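Local coordinates for protein GNA33 (Neisseria gonorrhoeae FA 1090, PDB 2G5D) that probably cleaves the beta-1,4-glycosidic bond between MurNAc and GlcNAc in peptidoglycan as a lytic transglycosylase, forming a 1,6-anhydro bond in the MurNAc residue, at residues P209-N214 with G218-G223; L237-I242 with T286-I291; K278-L283 with L302-G307; Y387-G392 with G396-K401. All blocks are in the same frame, centred on the assembly; numbering follows the deposited sequence.

How the contacts relate
Contacts 1, 2 and 3 belong to the MltA-specific insert domain and contact 4 to the 3D domain. Contact 1 closes before contact 2 opens. Contacts 2 and 3 interleave along the chain, and contact 4 comes last. The centres of contacts 2 and 3 are about 12 Å apart, and helix 288-297 of contact 2 is followed by helix 302-306 of contact 3. Arg213 of contact 1 packs on His241 and Phe238 of contact 2 and on Leu306 of contact 3, so the three form one packed region. Contacts 1 to 3 thus pack the helices of one domain. Contact 4 belongs to the other and touches none of them; its nearest atoms are about 6 Å from contact 2.

Contact 1. Residues P209-N214 with G218-G223; sequences PYHTRN and GGALDG
Ala220 places its methyl carbon over one face of the His211 imidazole. Its CB is 4.0 Å from the centroid of the His211 ring and 16° off the ring normal, a CH-pi contact. Leu221 reaches in with a single branch. Its CD2 is 3.8 Å from Tyr210 CE1 and 3.4 Å from Tyr210 OH, approaching the phenol ring obliquely. The same methyl group also meets His211 at CD2. The Tyr210 side chain swings this way because CG lies opposite the backbone N (chi1 -153°). CD2 of His211 in turn lies over a face of the Tyr210 ring, towards its rim.

One backbone hydrogen bond joins the segments. Gly218 N donates to Asn214 O at 3.0 Å, with an N-H...O angle of 137°. It belongs to the last turn of the short helix 213-217. Thr212 is the N-cap of this helix, and Gly219 ends it in a Schellman motif with positive phi. A type I turn from Gly219 to Asp222 follows and presents Ala220 and Leu221 to the two rings.

The polar ends of the rings bond elsewhere: Tyr210 OH with Asp146, and His211 NE2 with Lys224 NZ. Methyl groups thus pack against both rings, Tyr210 OH and His211 ND1 included, while the outside bonds probably limit ring rotation.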
loop_
_atom_site.group_PDB
_atom_site.type_symbol
_atom_site.label_atom_id
_atom_site.label_comp_id
_atom_site.label_asym_id
_atom_site.label_seq_id
_atom_site.Cartn_x
_atom_site.Cartn_y
_atom_site.Cartn_z
ATOM N N PRO A 209 -8.140 -23.980 7.770
ATOM C CA PRO A 209 -7.915 -22.786 6.944
ATOM C C PRO A 209 -9.237 -22.119 6.567
ATOM O O PRO A 209 -10.229 -22.817 6.346
ATOM C CB PRO A 209 -7.229 -23.354 5.698
ATOM C CG PRO A 209 -6.474 -24.525 6.208
ATOM C CD PRO A 209 -7.301 -25.114 7.326
ATOM N N TYR A 210 -9.263 -20.785 6.532
ATOM C CA TYR A 210 -10.470 -20.077 6.147
ATOM C C TYR A 210 -10.758 -20.267 4.653
ATOM O O TYR A 210 -9.896 -20.741 3.898
ATOM C CB TYR A 210 -10.441 -18.579 6.536
ATOM C CG TYR A 210 -11.842 -18.048 6.730
ATOM C CD1 TYR A 210 -12.462 -17.258 5.755
ATOM C CD2 TYR A 210 -12.583 -18.408 7.858
ATOM C CE1 TYR A 210 -13.777 -16.816 5.920
ATOM C CE2 TYR A 210 -13.880 -17.975 8.033
ATOM C CZ TYR A 210 -14.474 -17.177 7.061
ATOM O OH TYR A 210 -15.771 -16.767 7.245
ATOM N N HIS A 211 -11.980 -19.926 4.251
ATOM C CA HIS A 211 -12.455 -20.077 2.875
ATOM C C HIS A 211 -11.574 -19.346 1.850
ATOM O O HIS A 211 -11.011 -18.287 2.129
ATOM C CB HIS A 211 -13.900 -19.589 2.773
ATOM C CG HIS A 211 -14.867 -20.367 3.612
ATOM N ND1 HIS A 211 -15.245 -21.657 3.309
ATOM C CD2 HIS A 211 -15.556 -20.026 4.729
ATOM C CE1 HIS A 211 -16.115 -22.082 4.207
ATOM N NE2 HIS A 211 -16.320 -21.112 5.080
ATOM N N THR A 212 -11.461 -19.948 0.668
ATOM C CA THR A 212 -10.664 -19.420 -0.440
ATOM C C THR A 212 -11.558 -18.539 -1.295
ATOM O O THR A 212 -12.784 -18.610 -1.173
ATOM C CB THR A 212 -10.123 -20.559 -1.331
ATOM O OG1 THR A 212 -11.218 -21.375 -1.760
ATOM C CG2 THR A 212 -9.111 -21.420 -0.592
ATOM N N ARG A 213 -10.945 -17.719 -2.156
ATOM C CA ARG A 213 -11.695 -16.852 -3.081
ATOM C C ARG A 213 -12.758 -17.611 -3.871
ATOM O O ARG A 213 -13.890 -17.154 -3.970
ATOM C CB ARG A 213 -10.765 -16.128 -4.059
ATOM C CG ARG A 213 -11.493 -15.191 -5.014
ATOM C CD ARG A 213 -10.538 -14.413 -5.885
ATOM N NE ARG A 213 -9.733 -13.469 -5.117
ATOM C CZ ARG A 213 -10.104 -12.230 -4.776
ATOM N NH1 ARG A 213 -11.282 -11.726 -5.139
ATOM N NH2 ARG A 213 -9.270 -11.485 -4.077
ATOM N N ASN A 214 -12.391 -18.764 -4.423
ATOM C CA ASN A 214 -13.333 -19.554 -5.221
ATOM C C ASN A 214 -14.564 -19.970 -4.421
ATOM O O ASN A 214 -15.675 -19.948 -4.944
ATOM C CB ASN A 214 -12.659 -20.789 -5.842
ATOM C CG ASN A 214 -13.620 -21.624 -6.665
ATOM O OD1 ASN A 214 -13.779 -22.824 -6.431
ATOM N ND2 ASN A 214 -14.285 -20.989 -7.630
ATOM N N GLY A 218 -18.382 -18.585 -4.657
ATOM C CA GLY A 218 -19.438 -19.564 -4.825
ATOM C C GLY A 218 -20.526 -19.475 -3.779
ATOM O O GLY A 218 -21.461 -20.261 -3.798
ATOM N N GLY A 219 -20.396 -18.526 -2.857
ATOM C CA GLY A 219 -21.432 -18.267 -1.857
ATOM C C GLY A 219 -21.191 -18.804 -0.458
ATOM O O GLY A 219 -22.125 -18.875 0.336
ATOM N N ALA A 220 -19.948 -19.173 -0.145
ATOM C CA ALA A 220 -19.622 -19.746 1.168
ATOM C C ALA A 220 -19.787 -18.796 2.356
ATOM O O ALA A 220 -19.824 -19.244 3.495
ATOM C CB ALA A 220 -18.222 -20.356 1.169
ATOM N N LEU A 221 -19.887 -17.495 2.095
ATOM C CA LEU A 221 -20.061 -16.514 3.160
ATOM C C LEU A 221 -21.511 -16.062 3.333
ATOM O O LEU A 221 -21.786 -15.147 4.105
ATOM C CB LEU A 221 -19.138 -15.294 2.952
ATOM C CG LEU A 221 -17.617 -15.494 2.944
ATOM C CD1 LEU A 221 -16.932 -14.158 2.805
ATOM C CD2 LEU A 221 -17.114 -16.205 4.177
ATOM N N ASP A 222 -22.435 -16.698 2.620
ATOM C CA ASP A 222 -23.850 -16.381 2.752
ATOM C C ASP A 222 -24.321 -16.546 4.187
ATOM O O ASP A 222 -24.279 -17.648 4.744
ATOM C CB ASP A 222 -24.700 -17.242 1.818
ATOM C CG ASP A 222 -24.670 -16.760 0.378
ATOM O OD1 ASP A 222 -24.162 -15.645 0.122
ATOM O OD2 ASP A 222 -25.164 -17.497 -0.503
ATOM N N GLY A 223 -24.741 -15.428 4.778
ATOM C CA GLY A 223 -25.324 -15.400 6.117
ATOM C C GLY A 223 -24.360 -15.248 7.284
ATOM O O GLY A 223 -24.791 -15.268 8.434
#

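Contact 2. Residues L237-I242 with T286-I291; sequences LFFMHI and TSMQGI
Phe239 on helix 234-243 meets Met288 and Ile291 on helix 288-297. This is helix-to-helix packing within the MltA-specific insert, centred on one aromatic ring. Phe239 and Met288 also mark the closest approach of the two backbones, with their CA atoms 6.9 Å apart.

Met288 covers one face of the Phe239 ring. Its CG is 3.7 Å from the ring centroid and 28° off the normal, a CH-pi contact displaced towards the rim. CB of Met288 lies near the same ring. The Met288 chain starts out trans to its amide nitrogen (chi1 -166°), then bends at the next two torsions. The bend lifts the sulfur away from the face, so CG rather than SD makes the close contact. SD is 5.5 Å from the centroid of the Phe239 ring and approaches obliquely, a Met-aromatic contact.

Ile242, one turn further along the same helix as Phe239, places CD1 over the opposite face. The ring is thus held between a methionine from one helix and an isoleucine from its own. Ile291 comes to the edge, near the ring plane. It also touches Ile271 and Met275 of helix 271-276, which extends the apolar packing to a third helix.

Met288 directly follows the N-cap residue Ser287, so the ring lies beside the first turn of helix 288-297. At the outer end of the ring, Ile291 CD1 stands 4.0 Å from Phe239 CZ.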
loop_
_atom_site.group_PDB
_atom_site.type_symbol
_atom_site.label_atom_id
_atom_site.label_comp_id
_atom_site.label_asym_id
_atom_site.label_seq_id
_atom_site.Cartn_x
_atom_site.Cartn_y
_atom_site.Cartn_z
ATOM N N LEU A 237 -14.064 -5.437 -8.958
ATOM C CA LEU A 237 -13.980 -5.766 -7.525
ATOM C C LEU A 237 -12.734 -6.568 -7.233
ATOM O O LEU A 237 -12.108 -6.404 -6.180
ATOM C CB LEU A 237 -15.174 -6.581 -7.048
ATOM C CG LEU A 237 -15.804 -6.310 -5.678
ATOM C CD1 LEU A 237 -16.436 -7.601 -5.100
ATOM C CD2 LEU A 237 -14.889 -5.577 -4.646
ATOM N N PHE A 238 -12.387 -7.451 -8.170
ATOM C CA PHE A 238 -11.249 -8.322 -8.007
ATOM C C PHE A 238 -10.009 -7.456 -7.843
ATOM O O PHE A 238 -9.209 -7.675 -6.935
ATOM C CB PHE A 238 -11.114 -9.283 -9.197
ATOM C CG PHE A 238 -9.952 -10.233 -9.073
ATOM C CD1 PHE A 238 -10.134 -11.499 -8.529
ATOM C CD2 PHE A 238 -8.685 -9.857 -9.480
ATOM C CE1 PHE A 238 -9.069 -12.381 -8.399
ATOM C CE2 PHE A 238 -7.609 -10.727 -9.346
ATOM C CZ PHE A 238 -7.804 -11.991 -8.807
ATOM N N PHE A 239 -9.875 -6.456 -8.712
ATOM C CA PHE A 239 -8.729 -5.533 -8.683
ATOM C C PHE A 239 -8.677 -4.556 -7.495
ATOM O O PHE A 239 -7.591 -4.130 -7.103
ATOM C CB PHE A 239 -8.596 -4.814 -10.027
ATOM C CG PHE A 239 -7.850 -5.616 -11.054
ATOM C CD1 PHE A 239 -8.511 -6.569 -11.832
ATOM C CD2 PHE A 239 -6.472 -5.433 -11.234
ATOM C CE1 PHE A 239 -7.824 -7.326 -12.771
ATOM C CE2 PHE A 239 -5.775 -6.194 -12.166
ATOM C CZ PHE A 239 -6.455 -7.138 -12.941
ATOM N N MET A 240 -9.828 -4.218 -6.913
ATOM C CA MET A 240 -9.862 -3.521 -5.620
ATOM C C MET A 240 -9.169 -4.348 -4.553
ATOM O O MET A 240 -8.455 -3.790 -3.707
ATOM C CB MET A 240 -11.294 -3.220 -5.167
ATOM C CG MET A 240 -11.388 -2.254 -3.977
ATOM S SD MET A 240 -13.094 -1.834 -3.538
ATOM C CE MET A 240 -13.534 -3.175 -2.438
ATOM N N HIS A 241 -9.377 -5.668 -4.586
ATOM C CA HIS A 241 -8.673 -6.582 -3.683
ATOM C C HIS A 241 -7.157 -6.464 -3.877
ATOM O O HIS A 241 -6.413 -6.395 -2.905
ATOM C CB HIS A 241 -9.105 -8.032 -3.909
ATOM C CG HIS A 241 -10.369 -8.422 -3.206
ATOM N ND1 HIS A 241 -11.586 -7.825 -3.465
ATOM C CD2 HIS A 241 -10.617 -9.398 -2.300
ATOM C CE1 HIS A 241 -12.520 -8.395 -2.727
ATOM N NE2 HIS A 241 -11.958 -9.352 -2.011
ATOM N N ILE A 242 -6.721 -6.405 -5.139
ATOM C CA ILE A 242 -5.297 -6.274 -5.477
ATOM C C ILE A 242 -4.660 -4.980 -4.953
ATOM O O ILE A 242 -3.493 -4.994 -4.549
ATOM C CB ILE A 242 -5.026 -6.468 -7.013
ATOM C CG1 ILE A 242 -5.515 -7.842 -7.472
ATOM C CG2 ILE A 242 -3.524 -6.338 -7.336
ATOM C CD1 ILE A 242 -5.577 -8.007 -8.966
ATOM N N THR A 286 -3.703 -7.964 -20.487
ATOM C CA THR A 286 -3.902 -8.479 -19.130
ATOM C C THR A 286 -4.241 -7.383 -18.084
ATOM O O THR A 286 -4.302 -7.625 -16.871
ATOM C CB THR A 286 -2.690 -9.386 -18.760
ATOM O OG1 THR A 286 -3.103 -10.753 -18.838
ATOM C CG2 THR A 286 -2.093 -9.093 -17.379
ATOM N N SER A 287 -4.501 -6.186 -18.585
ATOM C CA SER A 287 -4.938 -5.062 -17.776
ATOM C C SER A 287 -6.315 -5.355 -17.174
ATOM O O SER A 287 -7.071 -6.181 -17.693
ATOM C CB SER A 287 -5.028 -3.832 -18.672
ATOM O OG SER A 287 -4.327 -4.062 -19.895
ATOM N N MET A 288 -6.642 -4.662 -16.088
ATOM C CA MET A 288 -7.978 -4.725 -15.498
ATOM C C MET A 288 -9.061 -4.603 -16.580
ATOM O O MET A 288 -9.979 -5.416 -16.651
ATOM C CB MET A 288 -8.118 -3.619 -14.456
ATOM C CG MET A 288 -9.300 -3.750 -13.528
ATOM S SD MET A 288 -10.539 -2.492 -13.835
ATOM C CE MET A 288 -11.678 -3.352 -14.897
ATOM N N GLN A 289 -8.905 -3.599 -17.436
ATOM C CA GLN A 289 -9.883 -3.235 -18.457
ATOM C C GLN A 289 -10.021 -4.293 -19.569
ATOM O O GLN A 289 -11.114 -4.514 -20.094
ATOM C CB GLN A 289 -9.523 -1.859 -19.042
ATOM C CG GLN A 289 -9.158 -0.785 -17.983
ATOM C CD GLN A 289 -7.686 -0.833 -17.533
ATOM O OE1 GLN A 289 -6.773 -0.977 -18.352
ATOM N NE2 GLN A 289 -7.456 -0.690 -16.224
ATOM N N GLY A 290 -8.903 -4.929 -19.918
ATOM C CA GLY A 290 -8.888 -6.041 -20.866
ATOM C C GLY A 290 -9.494 -7.323 -20.304
ATOM O O GLY A 290 -10.151 -8.072 -21.023
ATOM N N ILE A 291 -9.279 -7.589 -19.018
ATOM C CA ILE A 291 -9.929 -8.735 -18.374
ATOM C C ILE A 291 -11.437 -8.469 -18.221
ATOM O O ILE A 291 -12.270 -9.359 -18.439
ATOM C CB ILE A 291 -9.245 -9.107 -17.022
ATOM C CG1 ILE A 291 -7.788 -9.508 -17.266
ATOM C CG2 ILE A 291 -9.990 -10.234 -16.315
ATOM C CD1 ILE A 291 -6.937 -9.621 -16.012
#

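Contact 3. Residues K278-L283 with L302-G307; sequences KGYLKL and LAEVLG
Tyr280 and Glu304 bury the most surface here, and they meet through one hydrogen bond. Tyr280 OH donates to Glu304 OE2 at 2.8 Å. Tyr280 and Glu304 extend towards one another across the gap. The carboxylate oxygen lies at the edge of the phenol ring, near the ring plane, while the carboxylate plane itself is turned 69° from it. OE2 accepts the hydrogen bond on its syn lone pair, the side facing the other oxygen. A chi1 of 178° sends the Glu304 chain away from the backbone N, and it stays extended beyond CG to reach the hydroxyl.

This contact ties the loop between helices 271-276 and 288-297 to the short helix 302-306, within the MltA-specific insert. The backbones stay well apart: the nearest CA atoms, those of Tyr280 and Val305, are 9.9 Å from each other. Long side chains bridge the gap.

Val305 is the third participant. Its CG2 lies 4.1 Å from Tyr280 CE1, and the side chain runs alongside the phenol, pointing the other way. Val305 also packs on Ile271 and Met275 of helix 271-276.

The carboxylate has further partners. OE2 is hydrogen-bonded to Tyr274 OH as well, and OE1 forms a salt bridge with Arg301. Two phenols and a guanidinium group thus grip the two oxygens, which probably favours the charged form of Glu304. On the loop side, CB of Lys278 rests over one face of the Tyr280 ring, offset towards its rim.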
loop_
_atom_site.group_PDB
_atom_site.type_symbol
_atom_site.label_atom_id
_atom_site.label_comp_id
_atom_site.label_asym_id
_atom_site.label_seq_id
_atom_site.Cartn_x
_atom_site.Cartn_y
_atom_site.Cartn_z
ATOM N N LYS A 278 -3.347 -19.827 -21.101
ATOM C CA LYS A 278 -4.545 -20.675 -21.137
ATOM C C LYS A 278 -5.227 -20.959 -22.498
ATOM O O LYS A 278 -5.933 -21.963 -22.601
ATOM C CB LYS A 278 -5.568 -20.240 -20.085
ATOM C CG LYS A 278 -5.474 -21.036 -18.789
ATOM C CD LYS A 278 -5.849 -22.505 -18.990
ATOM C CE LYS A 278 -5.480 -23.338 -17.774
ATOM N NZ LYS A 278 -6.396 -24.500 -17.576
ATOM N N GLY A 279 -5.084 -20.115 -23.526
ATOM C CA GLY A 279 -4.483 -18.789 -23.482
ATOM C C GLY A 279 -5.557 -17.820 -23.925
ATOM O O GLY A 279 -5.711 -17.545 -25.117
ATOM N N TYR A 280 -6.306 -17.314 -22.946
ATOM C CA TYR A 280 -7.511 -16.525 -23.177
ATOM C C TYR A 280 -7.223 -15.117 -23.674
ATOM O O TYR A 280 -7.906 -14.613 -24.561
ATOM C CB TYR A 280 -8.354 -16.479 -21.899
ATOM C CG TYR A 280 -8.653 -17.847 -21.323
ATOM C CD1 TYR A 280 -8.537 -18.091 -19.950
ATOM C CD2 TYR A 280 -9.044 -18.905 -22.159
ATOM C CE1 TYR A 280 -8.811 -19.353 -19.422
ATOM C CE2 TYR A 280 -9.309 -20.166 -21.645
ATOM C CZ TYR A 280 -9.193 -20.384 -20.284
ATOM O OH TYR A 280 -9.454 -21.629 -19.787
ATOM N N LEU A 281 -6.217 -14.485 -23.081
ATOM C CA LEU A 281 -5.714 -13.197 -23.550
ATOM C C LEU A 281 -4.204 -13.274 -23.717
ATOM O O LEU A 281 -3.565 -14.178 -23.179
ATOM C CB LEU A 281 -6.055 -12.087 -22.553
ATOM C CG LEU A 281 -7.467 -11.511 -22.503
ATOM C CD1 LEU A 281 -7.527 -10.436 -21.431
ATOM C CD2 LEU A 281 -7.899 -10.943 -23.854
ATOM N N LYS A 282 -3.643 -12.329 -24.468
ATOM C CA LYS A 282 -2.199 -12.116 -24.490
ATOM C C LYS A 282 -1.825 -11.254 -23.273
ATOM O O LYS A 282 -2.625 -10.418 -22.832
ATOM C CB LYS A 282 -1.770 -11.453 -25.800
ATOM C CG LYS A 282 -2.132 -12.260 -27.039
ATOM C CD LYS A 282 -1.314 -11.860 -28.257
ATOM C CE LYS A 282 -1.512 -12.860 -29.392
ATOM N NZ LYS A 282 -0.615 -12.590 -30.554
ATOM N N LEU A 283 -0.626 -11.466 -22.727
ATOM C CA LEU A 283 -0.186 -10.769 -21.501
ATOM C C LEU A 283 0.117 -9.280 -21.736
ATOM O O LEU A 283 0.890 -8.661 -21.002
ATOM C CB LEU A 283 1.022 -11.488 -20.875
ATOM C CG LEU A 283 1.425 -11.175 -19.425
ATOM C CD1 LEU A 283 0.699 -12.079 -18.440
ATOM C CD2 LEU A 283 2.938 -11.298 -19.248
ATOM N N LEU A 302 -15.503 -16.804 -16.108
ATOM C CA LEU A 302 -15.408 -15.870 -14.969
ATOM C C LEU A 302 -15.017 -16.551 -13.666
ATOM O O LEU A 302 -14.047 -16.132 -12.991
ATOM C CB LEU A 302 -16.758 -15.170 -14.758
ATOM C CG LEU A 302 -16.916 -13.736 -14.217
ATOM C CD1 LEU A 302 -18.054 -13.656 -13.193
ATOM C CD2 LEU A 302 -15.639 -13.151 -13.658
ATOM N N ALA A 303 -15.790 -17.577 -13.292
ATOM C CA ALA A 303 -15.559 -18.318 -12.044
ATOM C C ALA A 303 -14.164 -18.948 -12.018
ATOM O O ALA A 303 -13.390 -18.738 -11.074
ATOM C CB ALA A 303 -16.645 -19.374 -11.839
ATOM N N GLU A 304 -13.842 -19.688 -13.075
ATOM C CA GLU A 304 -12.549 -20.348 -13.243
ATOM C C GLU A 304 -11.341 -19.430 -13.013
ATOM O O GLU A 304 -10.412 -19.777 -12.282
ATOM C CB GLU A 304 -12.488 -20.904 -14.662
ATOM C CG GLU A 304 -11.195 -21.579 -15.055
ATOM C CD GLU A 304 -11.046 -21.657 -16.562
ATOM O OE1 GLU A 304 -12.072 -21.812 -17.257
ATOM O OE2 GLU A 304 -9.909 -21.548 -17.051
ATOM N N VAL A 305 -11.350 -18.275 -13.672
ATOM C CA VAL A 305 -10.209 -17.382 -13.703
ATOM C C VAL A 305 -10.061 -16.674 -12.359
ATOM O O VAL A 305 -8.965 -16.677 -11.782
ATOM C CB VAL A 305 -10.300 -16.364 -14.876
ATOM C CG1 VAL A 305 -9.269 -15.246 -14.715
ATOM C CG2 VAL A 305 -10.085 -17.070 -16.201
ATOM N N LEU A 306 -11.167 -16.111 -11.857
ATOM C CA LEU A 306 -11.188 -15.435 -10.550
ATOM C C LEU A 306 -10.810 -16.379 -9.405
ATOM O O LEU A 306 -10.025 -16.015 -8.530
ATOM C CB LEU A 306 -12.543 -14.771 -10.301
ATOM C CG LEU A 306 -12.696 -13.279 -10.648
ATOM C CD1 LEU A 306 -12.068 -12.869 -11.974
ATOM C CD2 LEU A 306 -14.150 -12.872 -10.608
ATOM N N GLY A 307 -11.337 -17.603 -9.440
ATOM C CA GLY A 307 -10.976 -18.624 -8.464
ATOM C C GLY A 307 -9.518 -19.069 -8.418
ATOM O O GLY A 307 -9.111 -19.722 -7.477
#

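Contact 4. Residues Y387-G392 with G396-K401; sequences YFWGYG and GELAGK
Trp389 lies against the helix with one face of its indole, and Leu398 covers that face. Leu398 CB is 3.7 Å from the centroid of the five-membered ring of Trp389 and 10° off the ring normal, a CH-pi contact almost straight above it. With CG of Leu398 trans to its carbonyl carbon (chi1 -67°), CD1 reaches over the six-membered ring, 3.5 Å from Trp389 CE3. Leu398 lies roughly perpendicular to the indole side chain. Ala399 meets the pyrrole side of the indole, with its CA 3.7 Å from Trp389 CD1.

The opposite face of the indole is covered by Tyr387. CE2 of Tyr387 stands over the centre of the ring system, so the indole is held between strand and helix residues. The indole N-H is used as well: NE1 is hydrogen-bonded to Gln402 OE1, just beyond the helix segment, which helps fix the rotation of the ring.

The backbone joins the segments further along. Gly396 N donates to Gly392 O at 3.1 Å, with an N-H...O angle of 142°. Gly392 is the N-cap of helix 393-401, and this bond closes its first turn. Gly390 and Gly392 both have positive phi, a conformation that suits glycine where the strand ends and turns. Trp389 and Tyr387 are held by backbone bonds to Tyr121 of strand 116-129.

This is a tight strand-turn-helix connection within the 3D domain, whose family belongs to the double-psi beta-barrel clan.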
loop_
_atom_site.group_PDB
_atom_site.type_symbol
_atom_site.label_atom_id
_atom_site.label_comp_id
_atom_site.label_asym_id
_atom_site.label_seq_id
_atom_site.Cartn_x
_atom_site.Cartn_y
_atom_site.Cartn_z
ATOM N N TYR A 387 4.941 4.560 -6.121
ATOM C CA TYR A 387 4.524 5.942 -6.094
ATOM C C TYR A 387 2.999 5.988 -6.021
ATOM O O TYR A 387 2.330 5.453 -6.902
ATOM C CB TYR A 387 5.071 6.628 -7.363
ATOM C CG TYR A 387 4.838 8.104 -7.403
ATOM C CD1 TYR A 387 5.777 8.988 -6.897
ATOM C CD2 TYR A 387 3.671 8.624 -7.938
ATOM C CE1 TYR A 387 5.550 10.369 -6.911
ATOM C CE2 TYR A 387 3.437 9.997 -7.960
ATOM C CZ TYR A 387 4.374 10.855 -7.443
ATOM O OH TYR A 387 4.151 12.201 -7.490
ATOM N N PHE A 388 2.442 6.565 -4.946
ATOM C CA PHE A 388 0.995 6.583 -4.794
ATOM C C PHE A 388 0.371 7.732 -5.586
ATOM O O PHE A 388 0.618 8.904 -5.312
ATOM C CB PHE A 388 0.551 6.603 -3.312
ATOM C CG PHE A 388 -0.946 6.599 -3.143
ATOM C CD1 PHE A 388 -1.707 5.513 -3.581
ATOM C CD2 PHE A 388 -1.597 7.692 -2.588
ATOM C CE1 PHE A 388 -3.075 5.513 -3.470
ATOM C CE2 PHE A 388 -2.965 7.692 -2.462
ATOM C CZ PHE A 388 -3.709 6.597 -2.896
ATOM N N TRP A 389 -0.436 7.380 -6.587
ATOM C CA TRP A 389 -1.002 8.376 -7.484
ATOM C C TRP A 389 -2.310 9.029 -7.037
ATOM O O TRP A 389 -2.675 10.072 -7.565
ATOM C CB TRP A 389 -1.114 7.822 -8.908
ATOM C CG TRP A 389 0.185 7.889 -9.648
ATOM C CD1 TRP A 389 1.036 6.850 -9.935
ATOM C CD2 TRP A 389 0.791 9.063 -10.206
ATOM N NE1 TRP A 389 2.129 7.308 -10.645
ATOM C CE2 TRP A 389 1.995 8.660 -10.834
ATOM C CE3 TRP A 389 0.429 10.419 -10.245
ATOM C CZ2 TRP A 389 2.853 9.572 -11.472
ATOM C CZ3 TRP A 389 1.280 11.326 -10.908
ATOM C CH2 TRP A 389 2.473 10.894 -11.502
ATOM N N GLY A 390 -2.981 8.465 -6.033
ATOM C CA GLY A 390 -4.251 9.001 -5.575
ATOM C C GLY A 390 -5.400 8.106 -5.994
ATOM O O GLY A 390 -5.196 6.945 -6.358
ATOM N N TYR A 391 -6.602 8.673 -5.970
ATOM C CA TYR A 391 -7.816 7.914 -6.209
ATOM C C TYR A 391 -8.409 8.227 -7.582
ATOM O O TYR A 391 -8.222 9.320 -8.109
ATOM C CB TYR A 391 -8.825 8.158 -5.071
ATOM C CG TYR A 391 -9.916 9.204 -5.331
ATOM C CD1 TYR A 391 -9.811 10.513 -4.825
ATOM C CD2 TYR A 391 -11.065 8.870 -6.039
ATOM C CE1 TYR A 391 -10.831 11.461 -5.049
ATOM C CE2 TYR A 391 -12.084 9.799 -6.273
ATOM C CZ TYR A 391 -11.964 11.093 -5.777
ATOM O OH TYR A 391 -12.999 11.990 -6.022
ATOM N N GLY A 392 -9.114 7.255 -8.161
ATOM C CA GLY A 392 -9.844 7.483 -9.394
ATOM C C GLY A 392 -9.179 6.948 -10.646
ATOM O O GLY A 392 -8.072 6.397 -10.590
ATOM N N GLY A 396 -5.315 5.737 -11.947
ATOM C CA GLY A 396 -5.193 4.363 -12.450
ATOM C C GLY A 396 -4.349 4.223 -13.703
ATOM O O GLY A 396 -3.445 3.386 -13.768
ATOM N N GLU A 397 -4.655 5.049 -14.699
ATOM C CA GLU A 397 -3.836 5.187 -15.915
ATOM C C GLU A 397 -2.354 5.473 -15.619
ATOM O O GLU A 397 -1.472 4.791 -16.145
ATOM C CB GLU A 397 -4.422 6.279 -16.802
ATOM C CG GLU A 397 -5.677 5.829 -17.560
ATOM C CD GLU A 397 -6.735 6.924 -17.704
ATOM O OE1 GLU A 397 -6.352 8.110 -17.848
ATOM O OE2 GLU A 397 -7.948 6.592 -17.681
ATOM N N LEU A 398 -2.090 6.458 -14.763
ATOM C CA LEU A 398 -0.720 6.797 -14.345
ATOM C C LEU A 398 0.008 5.650 -13.670
ATOM O O LEU A 398 1.147 5.345 -14.023
ATOM C CB LEU A 398 -0.709 8.024 -13.433
ATOM C CG LEU A 398 -1.126 9.322 -14.137
ATOM C CD1 LEU A 398 -1.571 10.372 -13.132
ATOM C CD2 LEU A 398 0.008 9.842 -14.992
ATOM N N ALA A 399 -0.664 5.008 -12.721
ATOM C CA ALA A 399 -0.067 3.945 -11.933
ATOM C C ALA A 399 0.453 2.786 -12.783
ATOM O O ALA A 399 1.640 2.438 -12.694
ATOM C CB ALA A 399 -1.045 3.465 -10.857
ATOM N N GLY A 400 -0.423 2.210 -13.611
ATOM C CA GLY A 400 -0.079 1.072 -14.471
ATOM C C GLY A 400 0.998 1.345 -15.514
ATOM O O GLY A 400 1.684 0.427 -15.960
ATOM N N LYS A 401 1.140 2.612 -15.895
ATOM C CA LYS A 401 2.131 3.042 -16.882
ATOM C C LYS A 401 3.510 3.321 -16.267
ATOM O O LYS A 401 4.500 3.530 -16.984
ATOM C CB LYS A 401 1.613 4.267 -17.652
ATOM C CG LYS A 401 0.488 3.941 -18.636
ATOM C CD LYS A 401 0.384 4.955 -19.768
ATOM C CE LYS A 401 -0.965 4.839 -20.460
ATOM N NZ LYS A 401 -1.015 5.586 -21.750
#